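Local coordinates for serine acetyltransferase 1, putative (Entamoeba histolytica, PDB 7BW9), which probably transfers an acetyl group from acetyl-CoA to serine, the step that feeds cysteine biosynthesis, and is seen here with cysteine bound, at residues 78-83 and 145-150; 137-142 and 152-157; 10-15 and 95-100; 131-136 and 164-169. One frame throughout, in Å; residues are numbered along the deposited sequence.

Contact 1 (78-83 and 145-150); sequences AYYNQQ and NGDIEY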
loop_
_atom_site.group_PDB
_atom_site.type_symbol
_atom_site.label_atom_id
_atom_site.label_comp_id
_atom_site.label_asym_id
_atom_site.label_seq_id
_atom_site.Cartn_x
_atom_site.Cartn_y
_atom_site.Cartn_z
ATOM N N ALA A 78 -20.207 9.982 -16.562
ATOM C CA ALA A 78 -20.687 8.631 -16.301
ATOM C C ALA A 78 -21.430 8.563 -14.977
ATOM O O ALA A 78 -22.485 7.925 -14.882
ATOM C CB ALA A 78 -19.518 7.644 -16.326
ATOM N N TYR A 79 -20.915 9.239 -13.948
ATOM C CA TYR A 79 -21.599 9.243 -12.661
ATOM C C TYR A 79 -22.778 10.216 -12.626
ATOM O O TYR A 79 -23.718 10.008 -11.849
ATOM C CB TYR A 79 -20.623 9.604 -11.542
ATOM C CG TYR A 79 -19.651 8.518 -11.116
ATOM C CD1 TYR A 79 -20.044 7.497 -10.252
ATOM C CD2 TYR A 79 -18.325 8.551 -11.531
ATOM C CE1 TYR A 79 -19.145 6.527 -9.840
ATOM C CE2 TYR A 79 -17.422 7.588 -11.123
ATOM C CZ TYR A 79 -17.835 6.577 -10.281
ATOM O OH TYR A 79 -16.922 5.620 -9.885
ATOM N N TYR A 80 -22.737 11.281 -13.436
ATOM C CA TYR A 80 -23.704 12.376 -13.379
ATOM C C TYR A 80 -24.192 12.772 -14.766
ATOM O O TYR A 80 -24.973 12.047 -15.386
ATOM C CB TYR A 80 -23.097 13.612 -12.706
ATOM C CG TYR A 80 -22.655 13.410 -11.283
ATOM C CD1 TYR A 80 -23.551 13.537 -10.228
ATOM C CD2 TYR A 80 -21.327 13.116 -10.987
ATOM C CE1 TYR A 80 -23.139 13.358 -8.911
ATOM C CE2 TYR A 80 -20.902 12.933 -9.674
ATOM C CZ TYR A 80 -21.810 13.052 -8.642
ATOM O OH TYR A 80 -21.378 12.880 -7.348
ATOM N N ASN A 81 -23.729 13.921 -15.261
ATOM C CA ASN A 81 -24.148 14.431 -16.560
ATOM C C ASN A 81 -23.109 15.423 -17.065
ATOM O O ASN A 81 -22.201 15.831 -16.338
ATOM C CB ASN A 81 -25.526 15.092 -16.481
ATOM C CG ASN A 81 -25.538 16.295 -15.563
ATOM O OD1 ASN A 81 -24.953 17.338 -15.868
ATOM N ND2 ASN A 81 -26.199 16.155 -14.425
ATOM N N GLN A 82 -23.282 15.837 -18.323
ATOM C CA GLN A 82 -22.299 16.710 -18.955
ATOM C C GLN A 82 -22.262 18.097 -18.318
ATOM O O GLN A 82 -21.193 18.718 -18.267
ATOM C CB GLN A 82 -22.575 16.836 -20.457
ATOM C CG GLN A 82 -21.527 17.676 -21.184
ATOM C CD GLN A 82 -21.106 17.107 -22.530
ATOM O OE1 GLN A 82 -21.331 15.931 -22.831
ATOM N NE2 GLN A 82 -20.474 17.950 -23.348
ATOM N N GLN A 83 -23.401 18.609 -17.842
ATOM C CA GLN A 83 -23.393 19.957 -17.274
ATOM C C GLN A 83 -22.477 20.030 -16.057
ATOM O O GLN A 83 -21.585 20.886 -15.990
ATOM C CB GLN A 83 -24.811 20.417 -16.906
ATOM C CG GLN A 83 -24.824 21.858 -16.364
ATOM C CD GLN A 83 -26.217 22.436 -16.116
ATOM O OE1 GLN A 83 -26.700 22.451 -14.981
ATOM N NE2 GLN A 83 -26.849 22.949 -17.169
ATOM N N ASN A 145 -16.994 21.494 -6.403
ATOM C CA ASN A 145 -17.951 21.921 -7.407
ATOM C C ASN A 145 -19.000 20.862 -7.707
ATOM O O ASN A 145 -19.735 20.993 -8.688
ATOM C CB ASN A 145 -17.221 22.350 -8.669
ATOM C CG ASN A 145 -16.475 23.655 -8.477
ATOM O OD1 ASN A 145 -16.983 24.719 -8.812
ATOM N ND2 ASN A 145 -15.265 23.579 -7.931
ATOM N N GLY A 146 -19.105 19.834 -6.872
ATOM C CA GLY A 146 -20.288 18.992 -6.820
ATOM C C GLY A 146 -20.086 17.553 -7.218
ATOM O O GLY A 146 -21.034 16.764 -7.091
ATOM N N ASP A 147 -18.909 17.156 -7.708
ATOM C CA ASP A 147 -18.682 15.773 -8.130
ATOM C C ASP A 147 -18.093 15.001 -6.959
ATOM O O ASP A 147 -16.881 15.023 -6.731
ATOM C CB ASP A 147 -17.758 15.703 -9.341
ATOM C CG ASP A 147 -17.023 14.371 -9.427
ATOM O OD1 ASP A 147 -17.655 13.320 -9.151
ATOM O OD2 ASP A 147 -15.802 14.374 -9.711
ATOM N N ILE A 148 -18.940 14.306 -6.208
ATOM C CA ILE A 148 -18.407 13.565 -5.075
ATOM C C ILE A 148 -17.988 12.153 -5.465
ATOM O O ILE A 148 -17.144 11.563 -4.782
ATOM C CB ILE A 148 -19.400 13.542 -3.900
ATOM C CG1 ILE A 148 -20.646 12.723 -4.251
ATOM C CG2 ILE A 148 -19.760 14.967 -3.498
ATOM C CD1 ILE A 148 -21.664 12.675 -3.146
ATOM N N GLU A 149 -18.505 11.619 -6.573
ATOM C CA GLU A 149 -18.229 10.234 -6.930
ATOM C C GLU A 149 -16.877 10.089 -7.622
ATOM O O GLU A 149 -16.049 9.267 -7.209
ATOM C CB GLU A 149 -19.339 9.688 -7.823
ATOM C CG GLU A 149 -20.753 9.846 -7.284
ATOM C CD GLU A 149 -21.279 8.615 -6.554
ATOM O OE1 GLU A 149 -20.767 7.499 -6.793
ATOM O OE2 GLU A 149 -22.220 8.770 -5.742
ATOM N N TYR A 150 -16.635 10.855 -8.691
ATOM C CA TYR A 150 -15.389 10.650 -9.423
ATOM C C TYR A 150 -14.191 11.164 -8.632
ATOM O O TYR A 150 -13.119 10.558 -8.677
ATOM C CB TYR A 150 -15.422 11.294 -10.812
ATOM C CG TYR A 150 -14.024 11.341 -11.389
ATOM C CD1 TYR A 150 -13.387 10.180 -11.816
ATOM C CD2 TYR A 150 -13.302 12.520 -11.401
ATOM C CE1 TYR A 150 -12.093 10.215 -12.301
ATOM C CE2 TYR A 150 -12.017 12.567 -11.876
ATOM C CZ TYR A 150 -11.413 11.424 -12.323
ATOM O OH TYR A 150 -10.124 11.511 -12.793
#

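Contact 2 (137-142 and 152-157); sequences RVAHIL and RELMEN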
loop_
_atom_site.group_PDB
_atom_site.type_symbol
_atom_site.label_atom_id
_atom_site.label_comp_id
_atom_site.label_asym_id
_atom_site.label_seq_id
_atom_site.Cartn_x
_atom_site.Cartn_y
_atom_site.Cartn_z
ATOM N N ARG A 137 -5.198 17.941 -4.533
ATOM C CA ARG A 137 -5.553 19.317 -4.856
ATOM C C ARG A 137 -6.388 19.397 -6.133
ATOM O O ARG A 137 -7.260 20.266 -6.246
ATOM C CB ARG A 137 -4.277 20.158 -4.940
ATOM C CG ARG A 137 -3.528 20.148 -3.592
ATOM C CD ARG A 137 -2.625 21.336 -3.419
ATOM N NE ARG A 137 -1.795 21.279 -2.213
ATOM C CZ ARG A 137 -2.211 21.628 -0.991
ATOM N NH1 ARG A 137 -3.458 22.038 -0.800
ATOM N NH2 ARG A 137 -1.371 21.575 0.037
ATOM N N VAL A 138 -6.170 18.480 -7.083
ATOM C CA VAL A 138 -7.064 18.390 -8.232
ATOM C C VAL A 138 -8.431 17.890 -7.797
ATOM O O VAL A 138 -9.458 18.519 -8.077
ATOM C CB VAL A 138 -6.464 17.477 -9.317
ATOM C CG1 VAL A 138 -7.539 17.083 -10.305
ATOM C CG2 VAL A 138 -5.288 18.163 -9.995
ATOM N N ALA A 139 -8.456 16.749 -7.100
ATOM C CA ALA A 139 -9.719 16.117 -6.722
ATOM C C ALA A 139 -10.580 17.048 -5.891
ATOM O O ALA A 139 -11.810 17.031 -6.005
ATOM C CB ALA A 139 -9.452 14.833 -5.928
ATOM N N HIS A 140 -9.948 17.835 -5.017
ATOM C CA HIS A 140 -10.700 18.678 -4.086
ATOM C C HIS A 140 -11.495 19.755 -4.821
ATOM O O HIS A 140 -12.602 20.114 -4.404
ATOM C CB HIS A 140 -9.747 19.301 -3.070
ATOM C CG HIS A 140 -10.418 20.177 -2.057
ATOM N ND1 HIS A 140 -11.366 19.707 -1.176
ATOM C CD2 HIS A 140 -10.264 21.497 -1.780
ATOM C CE1 HIS A 140 -11.772 20.701 -0.403
ATOM N NE2 HIS A 140 -11.124 21.797 -0.754
ATOM N N ILE A 141 -10.952 20.279 -5.920
ATOM C CA ILE A 141 -11.711 21.246 -6.711
ATOM C C ILE A 141 -12.901 20.570 -7.369
ATOM O O ILE A 141 -13.991 21.143 -7.457
ATOM C CB ILE A 141 -10.799 21.929 -7.740
ATOM C CG1 ILE A 141 -9.794 22.809 -6.999
ATOM C CG2 ILE A 141 -11.630 22.773 -8.737
ATOM C CD1 ILE A 141 -8.670 23.202 -7.809
ATOM N N LEU A 142 -12.719 19.331 -7.819
ATOM C CA LEU A 142 -13.838 18.597 -8.390
ATOM C C LEU A 142 -14.922 18.394 -7.342
ATOM O O LEU A 142 -16.103 18.668 -7.587
ATOM C CB LEU A 142 -13.347 17.265 -8.953
ATOM C CG LEU A 142 -12.224 17.409 -9.983
ATOM C CD1 LEU A 142 -11.722 16.041 -10.429
ATOM C CD2 LEU A 142 -12.716 18.235 -11.179
ATOM N N ARG A 152 -13.752 10.871 -5.578
ATOM C CA ARG A 152 -13.415 9.805 -4.636
ATOM C C ARG A 152 -12.700 8.662 -5.338
ATOM O O ARG A 152 -11.680 8.158 -4.846
ATOM C CB ARG A 152 -14.676 9.292 -3.937
ATOM C CG ARG A 152 -14.420 8.129 -2.974
ATOM C CD ARG A 152 -13.658 8.594 -1.727
ATOM N NE ARG A 152 -13.221 7.491 -0.871
ATOM C CZ ARG A 152 -13.949 6.965 0.113
ATOM N NH1 ARG A 152 -15.166 7.428 0.367
ATOM N NH2 ARG A 152 -13.470 5.963 0.834
ATOM N N GLU A 153 -13.240 8.224 -6.481
ATOM C CA GLU A 153 -12.561 7.243 -7.319
ATOM C C GLU A 153 -11.130 7.680 -7.619
ATOM O O GLU A 153 -10.180 6.894 -7.501
ATOM C CB GLU A 153 -13.351 7.046 -8.617
ATOM C CG GLU A 153 -12.888 5.883 -9.481
ATOM C CD GLU A 153 -13.572 5.870 -10.852
ATOM O OE1 GLU A 153 -14.687 5.312 -10.963
ATOM O OE2 GLU A 153 -13.003 6.439 -11.812
ATOM N N LEU A 154 -10.959 8.945 -7.999
ATOM C CA LEU A 154 -9.621 9.480 -8.241
ATOM C C LEU A 154 -8.731 9.336 -7.010
ATOM O O LEU A 154 -7.600 8.842 -7.098
ATOM C CB LEU A 154 -9.731 10.941 -8.668
ATOM C CG LEU A 154 -8.437 11.676 -8.946
ATOM C CD1 LEU A 154 -7.646 10.937 -10.030
ATOM C CD2 LEU A 154 -8.793 13.112 -9.386
ATOM N N MET A 155 -9.234 9.740 -5.838
ATOM C CA MET A 155 -8.431 9.578 -4.630
ATOM C C MET A 155 -8.149 8.109 -4.320
ATOM O O MET A 155 -7.069 7.789 -3.800
ATOM C CB MET A 155 -9.109 10.248 -3.435
ATOM C CG MET A 155 -9.070 11.778 -3.478
ATOM S SD MET A 155 -7.502 12.460 -4.028
ATOM C CE MET A 155 -6.371 12.006 -2.722
ATOM N N GLU A 156 -9.090 7.198 -4.616
ATOM C CA GLU A 156 -8.812 5.786 -4.345
ATOM C C GLU A 156 -7.748 5.238 -5.291
ATOM O O GLU A 156 -6.978 4.350 -4.904
ATOM C CB GLU A 156 -10.085 4.939 -4.432
ATOM C CG GLU A 156 -11.067 5.157 -3.259
ATOM C CD GLU A 156 -10.448 4.933 -1.874
ATOM O OE1 GLU A 156 -9.526 4.091 -1.742
ATOM O OE2 GLU A 156 -10.909 5.582 -0.904
ATOM N N ASN A 157 -7.669 5.764 -6.517
ATOM C CA ASN A 157 -6.582 5.371 -7.418
ATOM C C ASN A 157 -5.221 5.676 -6.803
ATOM O O ASN A 157 -4.321 4.830 -6.806
ATOM C CB ASN A 157 -6.705 6.092 -8.769
ATOM C CG ASN A 157 -7.795 5.517 -9.649
ATOM O OD1 ASN A 157 -8.276 4.410 -9.422
ATOM N ND2 ASN A 157 -8.181 6.272 -10.676
#

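Contact 3 (10-15 and 95-100); sequences QLLVQS and QFVTIR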
loop_
_atom_site.group_PDB
_atom_site.type_symbol
_atom_site.label_atom_id
_atom_site.label_comp_id
_atom_site.label_asym_id
_atom_site.label_seq_id
_atom_site.Cartn_x
_atom_site.Cartn_y
_atom_site.Cartn_z
ATOM N N GLN A 10 -1.295 28.396 -21.822
ATOM C CA GLN A 10 -0.372 29.530 -21.879
ATOM C C GLN A 10 0.019 30.018 -20.483
ATOM O O GLN A 10 1.172 30.406 -20.256
ATOM C CB GLN A 10 -0.992 30.667 -22.695
ATOM C CG GLN A 10 -0.066 31.864 -22.933
ATOM C CD GLN A 10 1.344 31.471 -23.388
ATOM O OE1 GLN A 10 2.341 31.965 -22.852
ATOM N NE2 GLN A 10 1.428 30.589 -24.386
ATOM N N LEU A 11 -0.923 30.019 -19.538
ATOM C CA LEU A 11 -0.570 30.387 -18.169
ATOM C C LEU A 11 0.410 29.387 -17.564
ATOM O O LEU A 11 1.333 29.770 -16.834
ATOM C CB LEU A 11 -1.834 30.507 -17.315
ATOM C CG LEU A 11 -2.593 31.806 -17.608
ATOM C CD1 LEU A 11 -3.891 31.888 -16.835
ATOM C CD2 LEU A 11 -1.700 33.019 -17.323
ATOM N N LEU A 12 0.240 28.098 -17.874
ATOM C CA LEU A 12 1.184 27.103 -17.379
ATOM C C LEU A 12 2.570 27.336 -17.959
ATOM O O LEU A 12 3.569 27.288 -17.231
ATOM C CB LEU A 12 0.697 25.700 -17.711
ATOM C CG LEU A 12 -0.421 25.150 -16.833
ATOM C CD1 LEU A 12 -1.045 23.943 -17.521
ATOM C CD2 LEU A 12 0.157 24.766 -15.493
ATOM N N VAL A 13 2.649 27.607 -19.267
ATOM C CA VAL A 13 3.937 27.947 -19.876
ATOM C C VAL A 13 4.574 29.126 -19.142
ATOM O O VAL A 13 5.775 29.118 -18.839
ATOM C CB VAL A 13 3.770 28.244 -21.380
ATOM C CG1 VAL A 13 5.042 28.885 -21.929
ATOM C CG2 VAL A 13 3.445 26.973 -22.151
ATOM N N GLN A 14 3.785 30.160 -18.849
ATOM C CA GLN A 14 4.332 31.305 -18.129
ATOM C C GLN A 14 4.773 30.897 -16.737
ATOM O O GLN A 14 5.812 31.353 -16.247
ATOM C CB GLN A 14 3.303 32.429 -18.045
ATOM C CG GLN A 14 2.980 33.076 -19.372
ATOM C CD GLN A 14 1.792 34.002 -19.267
ATOM O OE1 GLN A 14 1.459 34.472 -18.172
ATOM N NE2 GLN A 14 1.127 34.254 -20.395
ATOM N N SER A 15 3.999 30.017 -16.093
ATOM C CA SER A 15 4.376 29.522 -14.772
ATOM C C SER A 15 5.702 28.779 -14.821
ATOM O O SER A 15 6.558 28.976 -13.952
ATOM C CB SER A 15 3.272 28.622 -14.213
ATOM O OG SER A 15 3.671 28.022 -12.996
ATOM N N GLN A 95 -8.227 27.015 -11.874
ATOM C CA GLN A 95 -7.384 26.918 -10.688
ATOM C C GLN A 95 -6.051 26.232 -10.945
ATOM O O GLN A 95 -5.279 26.036 -10.000
ATOM C CB GLN A 95 -8.122 26.167 -9.588
ATOM C CG GLN A 95 -9.474 26.743 -9.276
ATOM C CD GLN A 95 -9.552 27.287 -7.897
ATOM O OE1 GLN A 95 -9.807 26.554 -6.950
ATOM N NE2 GLN A 95 -9.324 28.588 -7.760
ATOM N N PHE A 96 -5.743 25.881 -12.195
ATOM C CA PHE A 96 -4.650 24.944 -12.425
ATOM C C PHE A 96 -3.294 25.529 -12.052
ATOM O O PHE A 96 -2.446 24.822 -11.499
ATOM C CB PHE A 96 -4.644 24.458 -13.873
ATOM C CG PHE A 96 -4.374 22.995 -13.981
ATOM C CD1 PHE A 96 -3.075 22.519 -13.910
ATOM C CD2 PHE A 96 -5.417 22.088 -14.087
ATOM C CE1 PHE A 96 -2.818 21.159 -13.979
ATOM C CE2 PHE A 96 -5.170 20.730 -14.161
ATOM C CZ PHE A 96 -3.866 20.263 -14.102
ATOM N N VAL A 97 -3.055 26.803 -12.345
ATOM C CA VAL A 97 -1.775 27.387 -11.960
ATOM C C VAL A 97 -1.709 27.573 -10.439
ATOM O O VAL A 97 -0.665 27.352 -9.818
ATOM C CB VAL A 97 -1.539 28.697 -12.738
ATOM C CG1 VAL A 97 -0.348 29.469 -12.186
ATOM C CG2 VAL A 97 -1.320 28.380 -14.229
ATOM N N THR A 98 -2.833 27.914 -9.811
ATOM C CA THR A 98 -2.879 27.952 -8.347
ATOM C C THR A 98 -2.462 26.611 -7.742
ATOM O O THR A 98 -1.647 26.557 -6.810
ATOM C CB THR A 98 -4.286 28.332 -7.891
ATOM O OG1 THR A 98 -4.671 29.559 -8.525
ATOM C CG2 THR A 98 -4.352 28.477 -6.365
ATOM N N ILE A 99 -2.994 25.513 -8.292
ATOM C CA ILE A 99 -2.626 24.178 -7.830
ATOM C C ILE A 99 -1.131 23.956 -7.984
ATOM O O ILE A 99 -0.467 23.439 -7.077
ATOM C CB ILE A 99 -3.425 23.103 -8.593
ATOM C CG1 ILE A 99 -4.911 23.200 -8.274
ATOM C CG2 ILE A 99 -2.921 21.706 -8.257
ATOM C CD1 ILE A 99 -5.727 22.249 -9.113
ATOM N N ARG A 100 -0.578 24.346 -9.141
ATOM C CA ARG A 100 0.854 24.180 -9.362
ATOM C C ARG A 100 1.674 24.905 -8.294
ATOM O O ARG A 100 2.657 24.358 -7.776
ATOM C CB ARG A 100 1.240 24.666 -10.760
ATOM C CG ARG A 100 2.682 24.369 -11.095
ATOM C CD ARG A 100 3.083 24.766 -12.545
ATOM N NE ARG A 100 4.396 24.203 -12.803
ATOM C CZ ARG A 100 5.545 24.861 -12.693
ATOM N NH1 ARG A 100 5.570 26.154 -12.390
ATOM N NH2 ARG A 100 6.675 24.213 -12.913
#

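Contact 4 (131-136 and 164-169); sequences HVMMIQ and IDIHPG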
loop_
_atom_site.group_PDB
_atom_site.type_symbol
_atom_site.label_atom_id
_atom_site.label_comp_id
_atom_site.label_asym_id
_atom_site.label_seq_id
_atom_site.Cartn_x
_atom_site.Cartn_y
_atom_site.Cartn_z
ATOM N N HIS A 131 3.075 13.146 -4.494
ATOM C CA HIS A 131 2.180 12.642 -5.534
ATOM C C HIS A 131 0.744 12.626 -5.044
ATOM O O HIS A 131 -0.176 12.942 -5.805
ATOM C CB HIS A 131 2.614 11.248 -6.007
ATOM C CG HIS A 131 3.960 11.239 -6.671
ATOM N ND1 HIS A 131 4.702 10.091 -6.843
ATOM C CD2 HIS A 131 4.698 12.249 -7.193
ATOM C CE1 HIS A 131 5.842 10.393 -7.441
ATOM N NE2 HIS A 131 5.863 11.696 -7.668
ATOM N N VAL A 132 0.529 12.301 -3.770
ATOM C CA VAL A 132 -0.853 12.252 -3.295
ATOM C C VAL A 132 -1.456 13.652 -3.282
ATOM O O VAL A 132 -2.654 13.820 -3.530
ATOM C CB VAL A 132 -0.940 11.561 -1.913
ATOM C CG1 VAL A 132 -0.449 12.478 -0.796
ATOM C CG2 VAL A 132 -2.372 11.127 -1.621
ATOM N N MET A 133 -0.638 14.679 -3.030
ATOM C CA MET A 133 -1.150 16.043 -2.995
ATOM C C MET A 133 -1.378 16.614 -4.391
ATOM O O MET A 133 -2.321 17.388 -4.583
ATOM C CB MET A 133 -0.208 16.933 -2.183
ATOM C CG MET A 133 -0.296 16.660 -0.666
ATOM S SD MET A 133 -1.996 16.525 -0.043
ATOM C CE MET A 133 -2.581 18.185 -0.441
ATOM N N MET A 134 -0.547 16.245 -5.375
ATOM C CA MET A 134 -0.892 16.534 -6.767
ATOM C C MET A 134 -2.308 16.060 -7.090
ATOM O O MET A 134 -3.114 16.801 -7.658
ATOM C CB MET A 134 0.105 15.863 -7.715
ATOM C CG MET A 134 1.560 16.275 -7.560
ATOM S SD MET A 134 2.544 15.464 -8.850
ATOM C CE MET A 134 4.160 16.207 -8.612
ATOM N N ILE A 135 -2.633 14.820 -6.725
ATOM C CA ILE A 135 -3.973 14.306 -6.988
ATOM C C ILE A 135 -5.009 14.991 -6.098
ATOM O O ILE A 135 -6.096 15.362 -6.568
ATOM C CB ILE A 135 -3.999 12.782 -6.806
ATOM C CG1 ILE A 135 -2.939 12.138 -7.690
ATOM C CG2 ILE A 135 -5.383 12.215 -7.128
ATOM C CD1 ILE A 135 -3.177 12.339 -9.207
ATOM N N GLN A 136 -4.703 15.164 -4.800
ATOM C CA GLN A 136 -5.720 15.651 -3.864
ATOM C C GLN A 136 -6.152 17.071 -4.196
ATOM O O GLN A 136 -7.345 17.391 -4.136
ATOM C CB GLN A 136 -5.213 15.589 -2.420
ATOM C CG GLN A 136 -6.365 15.529 -1.359
ATOM C CD GLN A 136 -6.925 16.895 -1.001
ATOM O OE1 GLN A 136 -6.239 17.902 -1.149
ATOM N NE2 GLN A 136 -8.184 16.940 -0.561
ATOM N N ILE A 164 -1.617 5.947 0.831
ATOM C CA ILE A 164 -2.076 7.148 1.526
ATOM C C ILE A 164 -3.529 7.403 1.163
ATOM O O ILE A 164 -3.882 7.467 -0.026
ATOM C CB ILE A 164 -1.221 8.374 1.169
ATOM C CG1 ILE A 164 0.259 8.107 1.441
ATOM C CG2 ILE A 164 -1.743 9.615 1.938
ATOM C CD1 ILE A 164 1.155 9.237 0.924
ATOM N N ASP A 165 -4.368 7.574 2.180
ATOM C CA ASP A 165 -5.817 7.652 2.003
ATOM C C ASP A 165 -6.282 9.033 2.434
ATOM O O ASP A 165 -6.439 9.288 3.634
ATOM C CB ASP A 165 -6.504 6.554 2.807
ATOM C CG ASP A 165 -7.967 6.390 2.458
ATOM O OD1 ASP A 165 -8.540 7.283 1.799
ATOM O OD2 ASP A 165 -8.548 5.349 2.838
ATOM N N ILE A 166 -6.521 9.922 1.466
ATOM C CA ILE A 166 -7.009 11.270 1.748
ATOM C C ILE A 166 -8.316 11.491 1.003
ATOM O O ILE A 166 -8.385 11.295 -0.222
ATOM C CB ILE A 166 -5.993 12.358 1.351
ATOM C CG1 ILE A 166 -4.659 12.140 2.045
ATOM C CG2 ILE A 166 -6.555 13.751 1.666
ATOM C CD1 ILE A 166 -3.632 13.198 1.688
ATOM N N HIS A 167 -9.337 11.930 1.730
ATOM C CA HIS A 167 -10.628 12.141 1.101
ATOM C C HIS A 167 -10.588 13.375 0.192
ATOM O O HIS A 167 -9.893 14.349 0.483
ATOM C CB HIS A 167 -11.718 12.300 2.157
ATOM C CG HIS A 167 -13.100 12.101 1.625
ATOM N ND1 HIS A 167 -13.808 13.108 1.003
ATOM C CD2 HIS A 167 -13.900 11.007 1.602
ATOM C CE1 HIS A 167 -14.982 12.640 0.612
ATOM N NE2 HIS A 167 -15.066 11.371 0.971
ATOM N N PRO A 168 -11.311 13.347 -0.932
ATOM C CA PRO A 168 -11.355 14.545 -1.789
ATOM C C PRO A 168 -11.938 15.767 -1.099
ATOM O O PRO A 168 -11.607 16.904 -1.468
ATOM C CB PRO A 168 -12.218 14.098 -2.986
ATOM C CG PRO A 168 -13.017 12.924 -2.465
ATOM C CD PRO A 168 -12.111 12.237 -1.481
ATOM N N GLY A 169 -12.795 15.579 -0.099
ATOM C CA GLY A 169 -13.347 16.711 0.625
ATOM C C GLY A 169 -12.395 17.373 1.595
ATOM O O GLY A 169 -12.641 18.513 1.996
#

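Contact 1 (78-83 and 145-150)
Y79, ending helix 58-79, and Y80 just past it reach across to the start of helix 148-162, Y79 lying against E149 and Y80 reaching the backbone of I148 and E149. E149 can be followed outward. Its CB sits over one face of the Y79 ring, a CH-pi contact 3.6 Å from the centroid and 24° off the ring normal. The next carbon, CG, turns to the other tyrosine and lies 3.1 Å from Y80 OH. A bend at chi2 (-96°) then brings the carboxylate back, with OE1 3.5 Å from Y79 CD1. At the tip, OE2 bonds S119 of the second subunit. Y79 OH bonds E153 of its own chain and R125 of the second subunit. The Y80 hydroxyl accepts two backbone N-H groups, I148 N at 3.0 Å and E149 N at 3.2 Å, both well bent from straight. D147 OD1 meets Y80 CE2 at the ring edge, its carboxylate nearly perpendicular to the ring. The same oxygen takes Y150 N at 2.7 Å through its syn lone pair. D147 is the N-cap of helix 148-162, after a Schellman motif with G146 as C-prime residue: a tight helix-to-helix turn in this acetyltransferase's helical N-terminal part.

Contact 2 (137-142 and 152-157)
Helices 137-142 and 152-157 run antiparallel at 165°, their axes 9.5 Å apart, with A139 and L154 facing each other at the closest CA pair. The methyl of A139 points toward the other helix and takes two neighbours: M155 SD at 3.6 Å and L154 CD2 at 3.9 Å. L154 reaches it with CG anti to the backbone N (chi1 179°), and its CD2 also touches V138 CG1 and L142 CD1, both at 4.3 Å. One leucine methyl therefore meets three residues spread over just more than a turn of the opposite helix. The segments belong to the two arms, helices 128-144 and 148-162, of an antiparallel helical hairpin preceding the left-handed beta-helix. M155 flanks L154 on the same helix and meets the A139 methyl with CG and SD; a bend at chi2 (-41°) sets the sulfur there. No hydrogen bond crosses between the segments, and the polar side chains work on other sides. R152 grips E156 side-on within its own helix: NE at 3.0 Å and NH2 at 3.1 Å both go to E156 OE2, which lies in the guanidinium plane. R137 points away from the hairpin partner to a salt bridge with D106, while E153 forms one with R125 of the second subunit.

Contact 3 (10-15 and 95-100)
V97 packs against L11 and L12 where two helices of the N-terminal helical region, 2-17 and 96-113, run side by side in the same general direction, 26° apart with axes separated by 10.0 Å. The apolar contacts come first. V97 CG2 lies 3.8 Å from L11 CB and 4.1 Å from L12 CD2, the L12 and V97 side chains sliding past one another in opposite directions. L12 CD2 serves three residues: besides V97 it touches F96 CD1 at 4.2 Å, meeting the ring obliquely, and the aliphatic CD of R100 at the same distance. Further out, L65 and I44 touch both L12 and F96, so helices 58-79 and 36-45 join this apolar cluster. The polar contacts lie one turn further along, where R100 reaches across to S15. R100 is extended from CG to NE, with CG anti to the backbone N (chi1 -173°), which carries the guanidinium past L12 to the serine. Its other nitrogens are also held, NH2 by a salt bridge to D19 and NE by the carbonyl of L45, so its rotation is well fixed. S15 OG also bonds E101. R100 NH1 donates to S15 OG at 2.7 Å, the oxygen sitting 24° out of the guanidinium plane.

Contact 4 (131-136 and 164-169)
Q136, V132 and I166 carry most of this contact, in which one side of helix 128-144 lies against the first strand of the beta-helix, 165-166. Q136 does two jobs. Its CG lies 3.5 Å from I166 CG2, the two side chains crossing at about a right angle. A bend at chi2 (-84°) then turns the amide along the chain beyond the strand, where NE2 donates to H167 O at 3.3 Å. That bond is nearly straight, 162° at the hydrogen, and the donor lies in the carbonyl plane; the distance is on the long side. NE2 also bonds the carbonyl of T170, so this buried amide nitrogen has two backbone acceptors just past the strand. V132, one turn earlier, straddles two isoleucines. Its CG2, anti to the backbone N, meets I164 CG2 at 3.9 Å, and CG1 lies against the CD1 of both isoleucines, 4.0 Å from that of I164 and 4.1 Å from that of I166. I166 in turn spreads its two branches along the helix: CG2 goes to Q136, and CD1 touches both V132 CG1 and M133 SD, the sulfur also 4.1 Å away. D165, between the two isoleucines, points its side chain away from the helix, and its carboxylate bonds H180 of the second subunit. H167 also turns from the helix; its ND1 accepts G169 N at 2.9 Å. This alternation puts I164 and I166 against the helix and D165 and H167 toward the second subunit, the H167 side chain about 6 Å from a bound cysteine: the start of the left-handed beta-helix of the hexapeptide-repeat acyltransferases, closed by a helix packed on its first coil.

In the fold
Contacts 1 and 2 share helix 148-162, and contacts 2 and 4 share helix 128-144. Along the chain contact 1 crosses the others, contact 3 closes before contacts 2 and 4 open, and contact 2 is nested within the loop that contact 4 closes. Contacts 2 and 4 have centres about 6 Å apart; H140 bonds the carbonyl of P168 between them. Contact 1, its centre about 12 Å from that of contact 2, sits at the turn that joins the two helices of the hairpin, linked through Y79 and E153. Contact 3 lies further out, among the N-terminal helices, centres about 19 Å apart from contact 2, yet I99 and Q95 pack on I141. One hairpin thus ties the helical part to the beta-helix.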